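Local coordinates for protein MxaA (Stigmatella aurantiaca, PDB 4W4T) that forms the terminal reductase domain of the myxalamid PKS-NRPS assembly line, an NADPH-binding Rossmann-fold domain that probably releases the carrier-bound product as a primary alcohol, at residues D39-P50 with R171-I182; T248-T258 with T405-F415. All coordinates share one frame; numbering follows the deposited sequence.

Contact 1 of 2, residues D39-P50 with R171-I182. With ACT (acetate ion), chain C.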
# COMPACT_ATOMS: atom_id res chain seq x y z
N ASP A 39 19.38 -20.08 -19.79
CA ASP A 39 20.72 -20.65 -19.63
C ASP A 39 20.94 -21.79 -20.62
O ASP A 39 20.07 -22.63 -20.81
CB ASP A 39 20.92 -21.17 -18.22
CG ASP A 39 20.86 -20.08 -17.18
OD1 ASP A 39 21.10 -18.90 -17.54
OD2 ASP A 39 20.58 -20.39 -16.01
N ALA A 40 22.12 -21.81 -21.23
CA ALA A 40 22.43 -22.75 -22.31
C ALA A 40 22.30 -24.20 -21.89
O ALA A 40 21.93 -25.05 -22.71
CB ALA A 40 23.83 -22.48 -22.84
N GLU A 41 22.58 -24.50 -20.63
CA GLU A 41 22.59 -25.89 -20.18
C GLU A 41 21.18 -26.42 -19.96
O GLU A 41 20.99 -27.64 -19.88
CB GLU A 41 23.41 -26.05 -18.90
CG GLU A 41 22.80 -25.45 -17.64
CD GLU A 41 23.23 -24.02 -17.40
OE1 GLU A 41 23.69 -23.36 -18.35
OE2 GLU A 41 23.09 -23.54 -16.24
N ILE A 42 20.20 -25.53 -19.86
CA ILE A 42 18.82 -25.99 -19.74
C ILE A 42 18.34 -26.38 -21.14
O ILE A 42 17.75 -25.57 -21.87
CB ILE A 42 17.92 -24.93 -19.10
CG1 ILE A 42 18.46 -24.58 -17.71
CG2 ILE A 42 16.46 -25.43 -19.03
CD1 ILE A 42 17.73 -23.46 -17.02
N ALA A 43 18.64 -27.62 -21.49
CA ALA A 43 18.36 -28.16 -22.82
C ALA A 43 18.24 -29.67 -22.71
O ALA A 43 18.49 -30.23 -21.65
CB ALA A 43 19.46 -27.77 -23.79
N LEU A 44 17.83 -30.34 -23.78
CA LEU A 44 17.58 -31.77 -23.71
C LEU A 44 18.89 -32.50 -23.39
O LEU A 44 18.91 -33.42 -22.57
CB LEU A 44 16.96 -32.29 -25.01
CG LEU A 44 15.59 -31.73 -25.42
CD1 LEU A 44 14.95 -32.53 -26.54
CD2 LEU A 44 14.66 -31.66 -24.22
N GLY A 45 19.98 -32.06 -24.02
CA GLY A 45 21.28 -32.68 -23.82
C GLY A 45 21.20 -34.19 -23.96
O GLY A 45 20.69 -34.69 -24.96
N LYS A 46 21.66 -34.90 -22.93
CA LYS A 46 21.68 -36.36 -22.90
C LYS A 46 20.57 -36.93 -22.03
O LYS A 46 20.57 -38.12 -21.74
CB LYS A 46 23.03 -36.87 -22.39
CG LYS A 46 24.23 -36.38 -23.17
CD LYS A 46 24.27 -36.98 -24.57
CE LYS A 46 24.45 -35.90 -25.64
NZ LYS A 46 25.16 -34.69 -25.11
N ALA A 47 19.63 -36.09 -21.60
CA ALA A 47 18.59 -36.57 -20.70
C ALA A 47 17.77 -37.68 -21.35
O ALA A 47 17.61 -37.72 -22.57
CB ALA A 47 17.68 -35.41 -20.27
N LEU A 48 17.26 -38.59 -20.52
CA LEU A 48 16.45 -39.71 -21.00
C LEU A 48 15.13 -39.20 -21.55
O LEU A 48 14.67 -38.14 -21.13
CB LEU A 48 16.20 -40.72 -19.88
CG LEU A 48 17.42 -41.31 -19.19
CD1 LEU A 48 17.01 -42.38 -18.20
CD2 LEU A 48 18.41 -41.86 -20.20
N PRO A 49 14.51 -39.94 -22.48
CA PRO A 49 13.27 -39.47 -23.10
C PRO A 49 12.10 -39.41 -22.13
O PRO A 49 12.11 -40.07 -21.09
CB PRO A 49 13.01 -40.49 -24.22
CG PRO A 49 13.78 -41.71 -23.82
CD PRO A 49 15.00 -41.20 -23.09
N PRO A 50 11.07 -38.62 -22.47
CA PRO A 50 9.94 -38.50 -21.55
C PRO A 50 9.19 -39.81 -21.46
O PRO A 50 9.35 -40.65 -22.35
CB PRO A 50 9.07 -37.41 -22.19
CG PRO A 50 9.46 -37.41 -23.64
CD PRO A 50 10.91 -37.78 -23.67
N ARG A 171 12.66 -20.71 -14.20
CA ARG A 171 13.95 -21.22 -14.67
C ARG A 171 14.33 -22.54 -13.98
O ARG A 171 14.75 -23.49 -14.63
CB ARG A 171 15.06 -20.18 -14.43
CG ARG A 171 16.41 -20.61 -14.98
CD ARG A 171 17.56 -19.70 -14.50
NE ARG A 171 17.77 -19.77 -13.06
CZ ARG A 171 18.57 -18.95 -12.38
NH1 ARG A 171 19.25 -18.01 -13.03
NH2 ARG A 171 18.71 -19.07 -11.07
N GLU A 172 14.14 -22.60 -12.67
CA GLU A 172 14.54 -23.80 -11.92
C GLU A 172 13.63 -24.99 -12.25
O GLU A 172 14.06 -26.14 -12.26
CB GLU A 172 14.54 -23.52 -10.42
CG GLU A 172 15.58 -22.46 -10.02
CD GLU A 172 17.00 -22.83 -10.47
OE1 GLU A 172 17.64 -23.67 -9.79
OE2 GLU A 172 17.46 -22.29 -11.49
N ILE A 173 12.36 -24.70 -12.53
CA ILE A 173 11.41 -25.72 -12.97
C ILE A 173 11.86 -26.27 -14.31
O ILE A 173 11.82 -27.48 -14.55
CB ILE A 173 9.96 -25.14 -13.07
CG1 ILE A 173 9.35 -25.01 -11.68
CG2 ILE A 173 9.07 -25.99 -14.01
CD1 ILE A 173 9.12 -26.36 -10.96
N LEU A 174 12.30 -25.38 -15.20
CA LEU A 174 12.80 -25.82 -16.50
C LEU A 174 14.07 -26.66 -16.33
O LEU A 174 14.29 -27.62 -17.06
CB LEU A 174 13.08 -24.64 -17.43
CG LEU A 174 11.82 -23.89 -17.85
CD1 LEU A 174 12.17 -22.60 -18.60
CD2 LEU A 174 10.92 -24.80 -18.71
N ARG A 175 14.89 -26.28 -15.36
CA ARG A 175 16.08 -27.05 -15.02
C ARG A 175 15.71 -28.49 -14.61
O ARG A 175 16.32 -29.45 -15.05
CB ARG A 175 16.83 -26.36 -13.89
CG ARG A 175 18.25 -26.81 -13.74
CD ARG A 175 18.96 -26.09 -12.58
NE ARG A 175 18.94 -24.62 -12.69
CZ ARG A 175 19.68 -23.92 -13.54
NH1 ARG A 175 20.49 -24.53 -14.40
NH2 ARG A 175 19.61 -22.60 -13.55
N LEU A 176 14.73 -28.61 -13.73
CA LEU A 176 14.27 -29.92 -13.28
C LEU A 176 13.68 -30.72 -14.44
O LEU A 176 13.90 -31.94 -14.55
CB LEU A 176 13.24 -29.75 -12.16
CG LEU A 176 12.62 -31.03 -11.60
CD1 LEU A 176 13.65 -31.84 -10.82
CD2 LEU A 176 11.41 -30.72 -10.73
N ALA A 177 12.94 -30.04 -15.31
CA ALA A 177 12.29 -30.69 -16.44
C ALA A 177 13.30 -31.22 -17.46
O ALA A 177 12.97 -32.06 -18.29
CB ALA A 177 11.32 -29.72 -17.12
N THR A 178 14.54 -30.74 -17.39
CA THR A 178 15.57 -31.20 -18.31
C THR A 178 16.70 -31.94 -17.61
O THR A 178 17.70 -32.27 -18.24
CB THR A 178 16.18 -30.02 -19.12
OG1 THR A 178 16.67 -29.02 -18.21
CG2 THR A 178 15.14 -29.41 -20.06
N ARG A 179 16.55 -32.20 -16.31
CA ARG A 179 17.59 -32.87 -15.53
C ARG A 179 17.33 -34.37 -15.46
O ARG A 179 16.25 -34.79 -15.04
CB ARG A 179 17.67 -32.29 -14.12
CG ARG A 179 18.78 -32.90 -13.22
CD ARG A 179 20.17 -32.48 -13.68
NE ARG A 179 20.30 -31.02 -13.77
CZ ARG A 179 20.72 -30.21 -12.80
NH1 ARG A 179 21.06 -30.68 -11.60
NH2 ARG A 179 20.77 -28.91 -13.03
N THR A 180 18.34 -35.16 -15.81
CA THR A 180 18.26 -36.62 -15.72
C THR A 180 17.41 -37.18 -16.85
O THR A 180 17.90 -37.89 -17.73
CB THR A 180 17.68 -37.07 -14.37
OG1 THR A 180 18.46 -36.52 -13.30
CG2 THR A 180 17.68 -38.59 -14.27
N ARG A 181 16.12 -36.87 -16.81
CA ARG A 181 15.19 -37.33 -17.83
C ARG A 181 14.10 -36.29 -18.10
O ARG A 181 13.68 -35.57 -17.19
CB ARG A 181 14.56 -38.66 -17.43
CG ARG A 181 13.78 -38.65 -16.13
CD ARG A 181 13.33 -40.08 -15.85
NE ARG A 181 12.47 -40.24 -14.69
CZ ARG A 181 11.15 -40.17 -14.74
NH1 ARG A 181 10.55 -39.92 -15.90
NH2 ARG A 181 10.42 -40.35 -13.65
N ILE A 182 13.68 -36.22 -19.35
CA ILE A 182 12.74 -35.20 -19.81
C ILE A 182 11.38 -35.30 -19.15
O ILE A 182 10.80 -36.38 -19.03
CB ILE A 182 12.56 -35.28 -21.34
CG1 ILE A 182 13.90 -35.07 -22.04
CG2 ILE A 182 11.52 -34.25 -21.83
CD1 ILE A 182 14.67 -33.88 -21.50
C ACT C . 22.58 -27.47 -10.00
O ACT C . 23.00 -26.73 -9.06
OXT ACT C . 22.48 -28.74 -9.87
CH3 ACT C . 22.20 -26.86 -11.32
O HOH W 1 20.05 -29.89 -18.42
O HOH W 2 19.82 -32.06 -19.95
O HOH W 3 11.39 -39.10 -18.33
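The guanidinium of R175 has I42 CD1 over one face, 3.8 Å above the plane and offset toward the rim, while D39 OD2, E41 OE2 and the E172 carboxylate sit at its edge. With R171 these residues form a salt-bridge network between helix 159-177 of the Rossmann fold and the loop leading into strand 57-61. The two links to the loop are salt bridges whose hydrogen bonds are long and weak. R175 NH2 lies 3.4 Å from D39 OD2, and R175 NH1 lies 3.3 Å from E41 OE2. E172, on the same helix, grips R175 side-on: its OE2 accepts from NE and NH2, both near the guanidinium plane, and also from R171 NE. Three donors on one oxygen should help keep that carboxylate ionised. R175 reaches this site with CG anti to its backbone N (chi1 -162°) and a bend at chi3. At the edge of the R179 guanidinium, NH1 donates to OXT of an acetate, probably from the crystallisation liquor, at 3.0 Å.

Beyond the network, I42 CG2 packs on L174 CB, and water 2 bridges A43 O and T178 O, with other acceptors also in reach. The two segments then pair as a single beta bridge at L48 and R181. L48 N donates to T180 O at 2.9 Å, and I182 N donates to L48 O with an N-H...O angle of 178°. I182 CD1 packs on both L44 CD2 (3.5 Å) and A47 CB (3.6 Å).

Contact 2 of 2, residues T248-T258 with T405-F415; sequences TGHSRTGAWNT and TYLSSLVHRGF
Y406 OH is held by two neighbouring residues at the end of strand 239-248: it donates to G249 O at 2.6 Å and accepts from T248 OG1 at 2.8 Å. The first bond meets the carbonyl at a C=O...O angle of 123°, tilted from the carbonyl plane. One face of the Y406 ring receives the edge of W256 in an edge-to-face pair with centroids 4.8 Å apart and planes at 54°; H250 O lies at the tyrosine edge. Just past the C-terminal end of the helix, R413 NH1 donates to W256 O at 2.7 Å. A weak second bond to the same oxygen comes from NH2. The bend at chi3 (-90°) turns the guanidinium back along the helix, where NE and NH2 both grip S409 OG in its plane, so that S409 positions the arginine for the loop carbonyl. Water 6 donates to G254 O and Y406 O, tying loop to helix backbone.

G254, at positive phi, comes close to the helix, its CA 4.7 Å from Y406 CA. T405 CG2 rests 3.5 Å from R252 O. Past the Schellman motif at G414, T258 CB sits over the face of F415, a CH-pi contact of 3.8 Å to the centroid. W256 also meets F66, an NADPH-binding residue. The whole joins the loop after strand 239-248 of a Rossmann-type short-chain dehydrogenase fold to the C-terminal helix 400-412, beside the NADPH site, where this model has no cofactor bound.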
# COMPACT_ATOMS: atom_id res chain seq x y z
N THR A 248 -12.31 -16.49 -11.05
CA THR A 248 -13.30 -16.16 -10.03
C THR A 248 -13.79 -17.41 -9.30
O THR A 248 -13.29 -18.50 -9.54
CB THR A 248 -14.49 -15.38 -10.64
OG1 THR A 248 -15.13 -16.18 -11.64
CG2 THR A 248 -13.99 -14.08 -11.28
N GLY A 249 -14.78 -17.24 -8.42
CA GLY A 249 -15.24 -18.32 -7.55
C GLY A 249 -15.69 -19.59 -8.25
O GLY A 249 -15.99 -19.59 -9.45
N HIS A 250 -15.72 -20.69 -7.51
CA HIS A 250 -16.27 -21.94 -8.01
C HIS A 250 -17.76 -21.75 -8.34
O HIS A 250 -18.48 -21.23 -7.52
CB HIS A 250 -16.09 -23.05 -6.98
CG HIS A 250 -16.42 -24.41 -7.51
ND1 HIS A 250 -17.71 -24.88 -7.61
CD2 HIS A 250 -15.61 -25.41 -7.95
CE1 HIS A 250 -17.69 -26.11 -8.09
NE2 HIS A 250 -16.42 -26.45 -8.31
N SER A 251 -18.19 -22.19 -9.53
CA SER A 251 -19.53 -21.84 -10.04
C SER A 251 -20.69 -22.50 -9.30
O SER A 251 -21.84 -22.10 -9.46
CB SER A 251 -19.64 -22.20 -11.53
OG SER A 251 -19.62 -23.60 -11.75
N ARG A 252 -20.38 -23.51 -8.48
CA ARG A 252 -21.42 -24.23 -7.76
C ARG A 252 -21.36 -23.98 -6.26
O ARG A 252 -22.38 -23.67 -5.65
CB ARG A 252 -21.33 -25.74 -8.05
CG ARG A 252 -21.60 -26.10 -9.49
CD ARG A 252 -22.96 -25.60 -9.92
NE ARG A 252 -23.24 -25.85 -11.33
CZ ARG A 252 -23.80 -26.97 -11.79
NH1 ARG A 252 -24.12 -27.95 -10.95
NH2 ARG A 252 -24.02 -27.12 -13.09
N THR A 253 -20.17 -24.10 -5.67
CA THR A 253 -19.99 -23.86 -4.24
C THR A 253 -19.78 -22.39 -3.89
O THR A 253 -19.96 -21.98 -2.75
CB THR A 253 -18.77 -24.64 -3.67
OG1 THR A 253 -17.56 -24.08 -4.21
CG2 THR A 253 -18.84 -26.12 -4.01
N GLY A 254 -19.36 -21.60 -4.88
CA GLY A 254 -19.01 -20.22 -4.62
C GLY A 254 -17.66 -20.04 -3.95
O GLY A 254 -17.30 -18.93 -3.57
N ALA A 255 -16.92 -21.14 -3.79
CA ALA A 255 -15.62 -21.08 -3.11
C ALA A 255 -14.75 -20.04 -3.78
O ALA A 255 -14.54 -20.07 -4.99
CB ALA A 255 -14.94 -22.43 -3.12
N TRP A 256 -14.26 -19.09 -2.99
CA TRP A 256 -13.52 -17.97 -3.54
C TRP A 256 -12.69 -17.32 -2.47
O TRP A 256 -13.19 -16.92 -1.42
CB TRP A 256 -14.47 -16.94 -4.14
CG TRP A 256 -13.88 -15.99 -5.15
CD1 TRP A 256 -12.56 -15.87 -5.52
CD2 TRP A 256 -14.60 -15.02 -5.90
NE1 TRP A 256 -12.43 -14.88 -6.46
CE2 TRP A 256 -13.67 -14.34 -6.72
CE3 TRP A 256 -15.95 -14.66 -5.97
CZ2 TRP A 256 -14.05 -13.32 -7.59
CZ3 TRP A 256 -16.32 -13.65 -6.84
CH2 TRP A 256 -15.37 -12.99 -7.64
N ASN A 257 -11.40 -17.22 -2.74
CA ASN A 257 -10.46 -16.59 -1.84
C ASN A 257 -10.77 -15.09 -1.64
O ASN A 257 -10.64 -14.32 -2.58
CB ASN A 257 -9.06 -16.81 -2.41
CG ASN A 257 -8.06 -15.91 -1.82
OD1 ASN A 257 -7.94 -15.81 -0.60
ND2 ASN A 257 -7.35 -15.20 -2.68
N THR A 258 -11.16 -14.67 -0.44
CA THR A 258 -11.70 -13.30 -0.25
C THR A 258 -10.68 -12.16 -0.24
O THR A 258 -11.06 -11.00 -0.27
CB THR A 258 -12.51 -13.17 1.06
OG1 THR A 258 -11.66 -13.38 2.19
CG2 THR A 258 -13.69 -14.15 1.09
N THR A 405 -24.69 -17.14 -6.45
CA THR A 405 -23.86 -18.19 -5.86
C THR A 405 -22.64 -17.57 -5.18
O THR A 405 -22.35 -17.87 -4.01
CB THR A 405 -23.43 -19.20 -6.93
OG1 THR A 405 -24.59 -19.89 -7.41
CG2 THR A 405 -22.43 -20.23 -6.35
N TYR A 406 -21.97 -16.66 -5.88
CA TYR A 406 -20.79 -15.97 -5.33
C TYR A 406 -21.15 -15.15 -4.10
O TYR A 406 -20.55 -15.31 -3.03
CB TYR A 406 -20.17 -15.05 -6.39
CG TYR A 406 -19.44 -15.75 -7.52
CD1 TYR A 406 -19.17 -17.12 -7.48
CD2 TYR A 406 -18.98 -15.03 -8.62
CE1 TYR A 406 -18.48 -17.74 -8.50
CE2 TYR A 406 -18.28 -15.65 -9.65
CZ TYR A 406 -18.02 -17.00 -9.58
OH TYR A 406 -17.31 -17.62 -10.59
N LEU A 407 -22.13 -14.25 -4.23
CA LEU A 407 -22.49 -13.40 -3.12
C LEU A 407 -22.99 -14.20 -1.90
O LEU A 407 -22.66 -13.86 -0.78
CB LEU A 407 -23.55 -12.38 -3.56
CG LEU A 407 -23.06 -11.41 -4.64
CD1 LEU A 407 -24.18 -10.44 -5.08
CD2 LEU A 407 -21.84 -10.64 -4.15
N SER A 408 -23.76 -15.26 -2.13
CA SER A 408 -24.29 -16.07 -1.02
C SER A 408 -23.15 -16.67 -0.17
O SER A 408 -23.22 -16.67 1.07
CB SER A 408 -25.19 -17.20 -1.53
OG SER A 408 -26.26 -16.70 -2.34
N SER A 409 -22.12 -17.15 -0.84
CA SER A 409 -20.93 -17.68 -0.17
C SER A 409 -20.19 -16.60 0.63
O SER A 409 -19.80 -16.83 1.77
CB SER A 409 -19.99 -18.33 -1.19
OG SER A 409 -18.81 -18.81 -0.56
N LEU A 410 -20.02 -15.42 0.04
CA LEU A 410 -19.36 -14.33 0.73
C LEU A 410 -20.13 -13.89 1.96
O LEU A 410 -19.53 -13.54 2.97
CB LEU A 410 -19.15 -13.14 -0.21
CG LEU A 410 -18.25 -13.47 -1.40
CD1 LEU A 410 -18.20 -12.31 -2.37
CD2 LEU A 410 -16.85 -13.82 -0.90
N VAL A 411 -21.46 -13.90 1.88
CA VAL A 411 -22.29 -13.57 3.04
C VAL A 411 -22.13 -14.66 4.10
O VAL A 411 -21.93 -14.36 5.28
CB VAL A 411 -23.78 -13.40 2.67
CG1 VAL A 411 -24.64 -13.32 3.93
CG2 VAL A 411 -23.98 -12.16 1.84
N HIS A 412 -22.20 -15.92 3.68
CA HIS A 412 -22.15 -17.05 4.61
C HIS A 412 -20.83 -17.07 5.37
O HIS A 412 -20.78 -17.43 6.54
CB HIS A 412 -22.36 -18.36 3.86
CG HIS A 412 -22.26 -19.57 4.74
ND1 HIS A 412 -23.25 -19.93 5.63
CD2 HIS A 412 -21.29 -20.51 4.85
CE1 HIS A 412 -22.89 -21.04 6.26
NE2 HIS A 412 -21.71 -21.41 5.80
N ARG A 413 -19.76 -16.65 4.69
CA ARG A 413 -18.43 -16.66 5.28
C ARG A 413 -18.12 -15.36 6.00
O ARG A 413 -17.02 -15.18 6.51
CB ARG A 413 -17.39 -16.94 4.20
CG ARG A 413 -17.52 -18.34 3.63
CD ARG A 413 -16.40 -18.64 2.66
NE ARG A 413 -16.75 -18.26 1.30
CZ ARG A 413 -15.92 -17.65 0.46
NH1 ARG A 413 -14.68 -17.34 0.84
NH2 ARG A 413 -16.35 -17.35 -0.77
N GLY A 414 -19.08 -14.45 6.05
CA GLY A 414 -18.94 -13.26 6.86
C GLY A 414 -18.14 -12.15 6.20
O GLY A 414 -17.82 -11.15 6.83
N PHE A 415 -17.82 -12.32 4.92
CA PHE A 415 -17.07 -11.31 4.18
C PHE A 415 -17.98 -10.12 3.83
O PHE A 415 -17.56 -8.96 3.86
CB PHE A 415 -16.46 -11.93 2.93
CG PHE A 415 -15.60 -10.99 2.14
CD1 PHE A 415 -14.35 -10.62 2.60
CD2 PHE A 415 -16.04 -10.50 0.92
CE1 PHE A 415 -13.56 -9.75 1.86
CE2 PHE A 415 -15.25 -9.64 0.18
CZ PHE A 415 -14.00 -9.26 0.66
O HOH W 4 -24.04 -20.72 -9.88
O HOH W 5 -18.64 -21.75 -0.14
O HOH W 6 -17.71 -16.40 -3.64

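How the contacts relate
Contacts 1 and 2 lie on opposite sides of the chain's centre, with centres 41 Å apart and nearest atoms about 21 Å apart, so neither touches the other. They follow one another along the chain, contact 1 closing before contact 2 opens. Strands 57-61 and 239-248, which respectively follow segment 39-50 and lead into segment 248-258, belong to the same parallel sheet. The two contacts differ in their distance from the NADPH site, which holds no cofactor in this model: in contact 2 the side chain of W256 is about 4 Å from that of F66, whereas in contact 1 the side chain of R171 is about 9 Å from the NADPH-binding residues I124 and G125. Contact 1 is a surface contact; contact 2 is partly buried.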